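Local coordinates for beta-glucuronidase (uncultured Clostridium sp., PDB 6U7J), which probably hydrolyses beta-D-glucuronides, including estrogen glucuronides, thereby releasing the parent compound in the gut, at residues 415-420 with 448-453; 423-428 with 456-461. One frame throughout, in Å; residues are numbered along the deposited sequence.

Overall arrangement
Both contacts belong to the TIM-barrel domain and show a beta-alpha-beta crossover joined at its strand ends and near the start of its helix. Contact 1 joins the ends of strands 409-416 and 445-449 and the loops that follow; its Asn416-Glu417 pair matches the glycoside hydrolase signature that marks the active site in relatives. Contact 2 packs the first turn of the connecting helix 424-439 on the loop after strand 445-449, farther from that pair. Their centres lie about 10 Å apart and the segments alternate along the chain. They touch directly: Ser420 OG is 2.8 Å from Asp456 OD1, probably a hydrogen bond, and Met449 SD packs 3.4 Å from Ser459 OG.

Contact 1. Residues 415-420 with 448-453; sequences TNEPHS and TMNVDV
The amide of Asn416 is approached over its face by Thr448, whose OG1 donates to OD1 at 2.8 Å from a position 59° out of the carbonyl plane. Arg338 also donates to this oxygen, and Asn468 adds a weak bond. The side chains of Glu417 and Asn450 cross at about a right angle, with carboxylate and amide planes 37° apart; Asn450 CB lies 3.7 Å from Glu417 OE2, and Asn450 OD1 lies against Glu417 CB. Glu417 OE2 also accepts from Asn468. The imidazole of His419 meets Val451 obliquely, CD2 lying 4.0 Å from CG1, while its ND1 bonds to Glu422.

Thr448 serves three polar atoms. With chi1 at 70°, OG1 sits between the backbone N and the carbonyl carbon, close enough to Glu417 N to take a weak second bond at 3.2 Å besides the one it gives to Asn416. The main bond of Glu417 N goes to Thr448 O, 3.0 Å away. Two residues before Glu417, Thr415 O accepts from Thr448 N at 3.1 Å; the two backbone bonds flank Asn416 and give its parallel bridge with Thr448. These are the fourth and fifth strands of the TIM barrel, joined by helix 424-439 as a beta-alpha-beta unit. An Asn-Glu pair closing the fourth strand is the clan GH-A signature, consistent with Glu417 being the general acid/base, as in relatives.

Beyond the strands the two loops are bridged by a water, which accepts from Asn450 N and donates to Ser420 OG and, at 2.6 Å, to Pro418 O. Ser420 OG also hydrogen-bonds Asp456; Val451 CG2 lies 3.4 Å from it, and the bent side chain of Met449 brings its sulfur alongside.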
loop_
_atom_site.group_PDB
_atom_site.type_symbol
_atom_site.label_atom_id
_atom_site.label_comp_id
_atom_site.label_asym_id
_atom_site.label_seq_id
_atom_site.Cartn_x
_atom_site.Cartn_y
_atom_site.Cartn_z
ATOM N N THR B 415 10.613 9.057 -34.635
ATOM C CA THR B 415 9.438 9.704 -34.079
ATOM C C THR B 415 8.642 8.688 -33.268
ATOM O O THR B 415 8.658 7.482 -33.550
ATOM C CB THR B 415 8.559 10.321 -35.181
ATOM O OG1 THR B 415 7.518 11.100 -34.595
ATOM C CG2 THR B 415 7.939 9.247 -36.061
ATOM N N ASN B 416 7.956 9.185 -32.250
ATOM C CA ASN B 416 7.051 8.367 -31.459
ATOM C C ASN B 416 5.657 8.963 -31.555
ATOM O O ASN B 416 5.439 10.106 -31.132
ATOM C CB ASN B 416 7.512 8.263 -30.001
ATOM C CG ASN B 416 6.559 7.448 -29.157
ATOM O OD1 ASN B 416 6.618 6.215 -29.140
ATOM N ND2 ASN B 416 5.670 8.132 -28.456
ATOM N N GLU B 417 4.739 8.210 -32.159
ATOM C CA GLU B 417 3.320 8.534 -32.181
ATOM C C GLU B 417 2.990 9.938 -32.752
ATOM O O GLU B 417 2.311 10.709 -32.145
ATOM C CB GLU B 417 2.731 8.415 -30.780
ATOM C CG GLU B 417 2.759 6.991 -30.199
ATOM C CD GLU B 417 1.881 6.835 -28.939
ATOM O OE1 GLU B 417 1.547 7.846 -28.286
ATOM O OE2 GLU B 417 1.528 5.690 -28.601
ATOM N N PRO B 418 3.486 10.230 -33.964
ATOM C CA PRO B 418 3.054 11.471 -34.616
ATOM C C PRO B 418 1.642 11.302 -35.146
ATOM O O PRO B 418 1.166 10.192 -35.378
ATOM C CB PRO B 418 4.061 11.632 -35.765
ATOM C CG PRO B 418 4.339 10.212 -36.170
ATOM C CD PRO B 418 4.293 9.395 -34.876
ATOM N N HIS B 419 0.963 12.432 -35.343
ATOM C CA HIS B 419 -0.386 12.398 -35.908
ATOM C C HIS B 419 -0.264 12.204 -37.419
ATOM O O HIS B 419 -0.494 13.107 -38.227
ATOM C CB HIS B 419 -1.152 13.662 -35.556
ATOM C CG HIS B 419 -2.630 13.539 -35.766
ATOM N ND1 HIS B 419 -3.387 14.528 -36.359
ATOM C CD2 HIS B 419 -3.493 12.540 -35.457
ATOM C CE1 HIS B 419 -4.650 14.143 -36.408
ATOM N NE2 HIS B 419 -4.740 12.940 -35.871
ATOM N N SER B 420 0.136 10.989 -37.792
ATOM C CA SER B 420 0.546 10.684 -39.157
ATOM C C SER B 420 -0.635 10.368 -40.075
ATOM O O SER B 420 -0.421 9.929 -41.210
ATOM C CB SER B 420 1.550 9.522 -39.154
ATOM O OG SER B 420 0.993 8.342 -38.594
ATOM N N THR B 448 7.163 4.917 -34.443
ATOM C CA THR B 448 6.062 4.170 -33.861
ATOM C C THR B 448 4.727 4.832 -34.167
ATOM O O THR B 448 4.605 6.059 -34.204
ATOM C CB THR B 448 6.206 4.009 -32.344
ATOM O OG1 THR B 448 5.996 5.277 -31.702
ATOM C CG2 THR B 448 7.576 3.461 -32.000
ATOM N N MET B 449 3.715 3.989 -34.347
ATOM C CA MET B 449 2.385 4.394 -34.768
ATOM C C MET B 449 1.414 4.359 -33.606
ATOM O O MET B 449 1.432 3.429 -32.791
ATOM C CB MET B 449 1.850 3.450 -35.852
ATOM C CG MET B 449 2.611 3.482 -37.158
ATOM S SD MET B 449 2.219 4.991 -38.026
ATOM C CE MET B 449 3.741 5.904 -37.750
ATOM N N ASN B 450 0.518 5.338 -33.573
ATOM C CA ASN B 450 -0.699 5.198 -32.790
ATOM C C ASN B 450 -1.982 5.418 -33.584
ATOM O O ASN B 450 -3.018 4.903 -33.161
ATOM C CB ASN B 450 -0.681 6.148 -31.584
ATOM C CG ASN B 450 -1.120 7.530 -31.946
ATOM O OD1 ASN B 450 -0.424 8.232 -32.674
ATOM N ND2 ASN B 450 -2.291 7.930 -31.470
ATOM N N VAL B 451 -1.956 6.136 -34.719
ATOM C CA VAL B 451 -3.162 6.375 -35.521
ATOM C C VAL B 451 -3.628 5.060 -36.136
ATOM O O VAL B 451 -2.872 4.084 -36.178
ATOM C CB VAL B 451 -2.929 7.416 -36.632
ATOM C CG1 VAL B 451 -2.430 8.751 -36.074
ATOM C CG2 VAL B 451 -1.965 6.868 -37.677
ATOM N N ASP B 452 -4.862 5.036 -36.645
ATOM C CA ASP B 452 -5.414 3.823 -37.238
ATOM C C ASP B 452 -4.650 3.448 -38.507
ATOM O O ASP B 452 -4.198 4.317 -39.262
ATOM C CB ASP B 452 -6.904 4.011 -37.546
ATOM C CG ASP B 452 -7.740 4.305 -36.293
ATOM O OD1 ASP B 452 -7.455 3.714 -35.225
ATOM O OD2 ASP B 452 -8.692 5.120 -36.375
ATOM N N VAL B 453 -4.501 2.140 -38.739
ATOM C CA VAL B 453 -3.713 1.675 -39.878
ATOM C C VAL B 453 -4.297 2.174 -41.196
ATOM O O VAL B 453 -3.553 2.481 -42.136
ATOM C CB VAL B 453 -3.596 0.138 -39.862
ATOM C CG1 VAL B 453 -4.980 -0.513 -39.810
ATOM C CG2 VAL B 453 -2.815 -0.347 -41.073
HETATM O O HOH W 1 0.914 7.597 -35.566
#

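Contact 2. Residues 423-428 with 456-461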
loop_
_atom_site.group_PDB
_atom_site.type_symbol
_atom_site.label_atom_id
_atom_site.label_comp_id
_atom_site.label_asym_id
_atom_site.label_seq_id
_atom_site.Cartn_x
_atom_site.Cartn_y
_atom_site.Cartn_z
ATOM N N GLU B 423 -2.379 14.484 -44.109
ATOM C CA GLU B 423 -1.678 14.417 -45.390
ATOM C C GLU B 423 -0.383 15.218 -45.358
ATOM O O GLU B 423 0.640 14.784 -45.909
ATOM C CB GLU B 423 -2.582 14.913 -46.522
ATOM C CG GLU B 423 -1.936 14.858 -47.914
ATOM C CD GLU B 423 -1.446 13.462 -48.295
ATOM O OE1 GLU B 423 -0.320 13.339 -48.831
ATOM O OE2 GLU B 423 -2.178 12.486 -48.055
ATOM N N ALA B 424 -0.396 16.376 -44.689
ATOM C CA ALA B 424 0.810 17.184 -44.597
ATOM C C ALA B 424 1.938 16.467 -43.873
ATOM O O ALA B 424 3.087 16.912 -43.959
ATOM C CB ALA B 424 0.510 18.514 -43.900
ATOM N N SER B 425 1.652 15.365 -43.174
ATOM C CA SER B 425 2.715 14.638 -42.491
ATOM C C SER B 425 3.527 13.754 -43.434
ATOM O O SER B 425 4.659 13.384 -43.093
ATOM C CB SER B 425 2.125 13.800 -41.345
ATOM O OG SER B 425 1.767 12.490 -41.769
ATOM N N ARG B 426 2.994 13.423 -44.613
ATOM C CA ARG B 426 3.733 12.559 -45.531
ATOM C C ARG B 426 5.019 13.228 -46.021
ATOM O O ARG B 426 6.098 12.620 -45.980
ATOM C CB ARG B 426 2.851 12.160 -46.714
ATOM C CG ARG B 426 3.499 11.108 -47.629
ATOM C CD ARG B 426 2.866 11.095 -49.003
ATOM N NE ARG B 426 1.416 11.200 -48.905
ATOM C CZ ARG B 426 0.605 10.153 -48.822
ATOM N NH1 ARG B 426 1.121 8.928 -48.838
ATOM N NH2 ARG B 426 -0.711 10.332 -48.722
ATOM N N ASN B 427 4.927 14.477 -46.492
ATOM C CA ASN B 427 6.129 15.187 -46.938
ATOM C C ASN B 427 7.134 15.360 -45.802
ATOM O O ASN B 427 8.348 15.242 -46.012
ATOM C CB ASN B 427 5.757 16.559 -47.511
ATOM C CG ASN B 427 5.177 16.479 -48.916
ATOM O OD1 ASN B 427 5.137 15.411 -49.535
ATOM N ND2 ASN B 427 4.701 17.615 -49.417
ATOM N N TYR B 428 6.645 15.677 -44.596
ATOM C CA TYR B 428 7.529 15.888 -43.453
ATOM C C TYR B 428 8.393 14.663 -43.217
ATOM O O TYR B 428 9.625 14.742 -43.199
ATOM C CB TYR B 428 6.704 16.222 -42.198
ATOM C CG TYR B 428 7.544 16.559 -40.985
ATOM C CD1 TYR B 428 8.138 15.560 -40.221
ATOM C CD2 TYR B 428 7.751 17.884 -40.606
ATOM C CE1 TYR B 428 8.916 15.868 -39.129
ATOM C CE2 TYR B 428 8.522 18.202 -39.497
ATOM C CZ TYR B 428 9.106 17.192 -38.771
ATOM O OH TYR B 428 9.886 17.500 -37.683
ATOM N N ASP B 456 -2.915 5.891 -41.513
ATOM C CA ASP B 456 -1.494 6.208 -41.508
ATOM C C ASP B 456 -1.029 6.549 -42.916
ATOM O O ASP B 456 -1.495 5.975 -43.903
ATOM C CB ASP B 456 -0.652 5.042 -40.982
ATOM C CG ASP B 456 0.841 5.331 -41.077
ATOM O OD1 ASP B 456 1.247 6.418 -40.619
ATOM O OD2 ASP B 456 1.604 4.510 -41.627
ATOM N N LYS B 457 -0.080 7.481 -42.999
ATOM C CA LYS B 457 0.422 7.912 -44.291
ATOM C C LYS B 457 1.942 7.952 -44.376
ATOM O O LYS B 457 2.467 8.477 -45.362
ATOM C CB LYS B 457 -0.173 9.277 -44.644
ATOM C CG LYS B 457 -1.654 9.179 -45.025
ATOM C CD LYS B 457 -2.298 10.532 -45.207
ATOM C CE LYS B 457 -3.791 10.386 -45.376
ATOM N NZ LYS B 457 -4.411 9.735 -44.182
ATOM N N ILE B 458 2.672 7.388 -43.404
ATOM C CA ILE B 458 4.125 7.540 -43.407
ATOM C C ILE B 458 4.890 6.227 -43.252
ATOM O O ILE B 458 6.093 6.175 -43.534
ATOM C CB ILE B 458 4.581 8.534 -42.319
ATOM C CG1 ILE B 458 4.455 7.923 -40.916
ATOM C CG2 ILE B 458 3.819 9.849 -42.424
ATOM C CD1 ILE B 458 5.219 8.722 -39.837
ATOM N N SER B 459 4.230 5.153 -42.818
ATOM C CA SER B 459 4.997 3.950 -42.497
ATOM C C SER B 459 5.614 3.300 -43.728
ATOM O O SER B 459 6.549 2.500 -43.581
ATOM C CB SER B 459 4.141 2.920 -41.752
ATOM O OG SER B 459 3.979 3.304 -40.395
ATOM N N GLN B 460 5.134 3.627 -44.935
ATOM C CA GLN B 460 5.780 3.113 -46.140
ATOM C C GLN B 460 7.253 3.515 -46.226
ATOM O O GLN B 460 8.025 2.841 -46.914
ATOM C CB GLN B 460 5.039 3.586 -47.392
ATOM C CG GLN B 460 5.093 5.096 -47.626
ATOM C CD GLN B 460 3.986 5.827 -46.881
ATOM O OE1 GLN B 460 3.317 5.243 -46.029
ATOM N NE2 GLN B 460 3.790 7.106 -47.194
ATOM N N PHE B 461 7.667 4.581 -45.530
ATOM C CA PHE B 461 9.056 5.022 -45.576
ATOM C C PHE B 461 9.972 4.227 -44.656
ATOM O O PHE B 461 11.192 4.399 -44.738
ATOM C CB PHE B 461 9.159 6.513 -45.216
ATOM C CG PHE B 461 8.310 7.414 -46.085
ATOM C CD1 PHE B 461 8.393 7.354 -47.465
ATOM C CD2 PHE B 461 7.428 8.317 -45.518
ATOM C CE1 PHE B 461 7.607 8.177 -48.263
ATOM C CE2 PHE B 461 6.645 9.146 -46.313
ATOM C CZ PHE B 461 6.736 9.073 -47.688
#
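Arg426 and Lys457 cross at about a right angle, with CB of the lysine over one face of the guanidinium, 4.1 Å above its plane and toward the rim. At the edge of that plane Glu423, one turn earlier, is gripped side-on: NE donates to OE1, and NH2 to the syn lone pair of OE2 at 2.7 Å. The bend of Arg426 at chi3 (-42°) swings the group back toward Glu423.

The ring of Phe461 stands nearly upright to the guanidinium, 85° between planes, but touches the aliphatic stem, CZ lying 3.8 Å from Arg426 CG. One face of this ring carries Gln460 NE2, which donates to Lys457 O at 2.6 Å. Farther in, Ile458 CG2 rests 3.4 Å from Ser425 OG, whose hydrogen bond goes to Glu422 O. Asp456 OD1 accepts from Ile458 N in an Asx turn, shaping the loop that meets the connecting helix of the TIM-barrel beta-alpha-beta unit.

No hydrogen bond joins residues 423-428 to 456-461. Lys457 turns its ammonium to Glu455 O and Ser421 O while its methylenes pack on the ion pair. The seam is therefore held chiefly by van der Waals contact; any attraction of Lys457 for Glu423 is probably offset in part by Arg426.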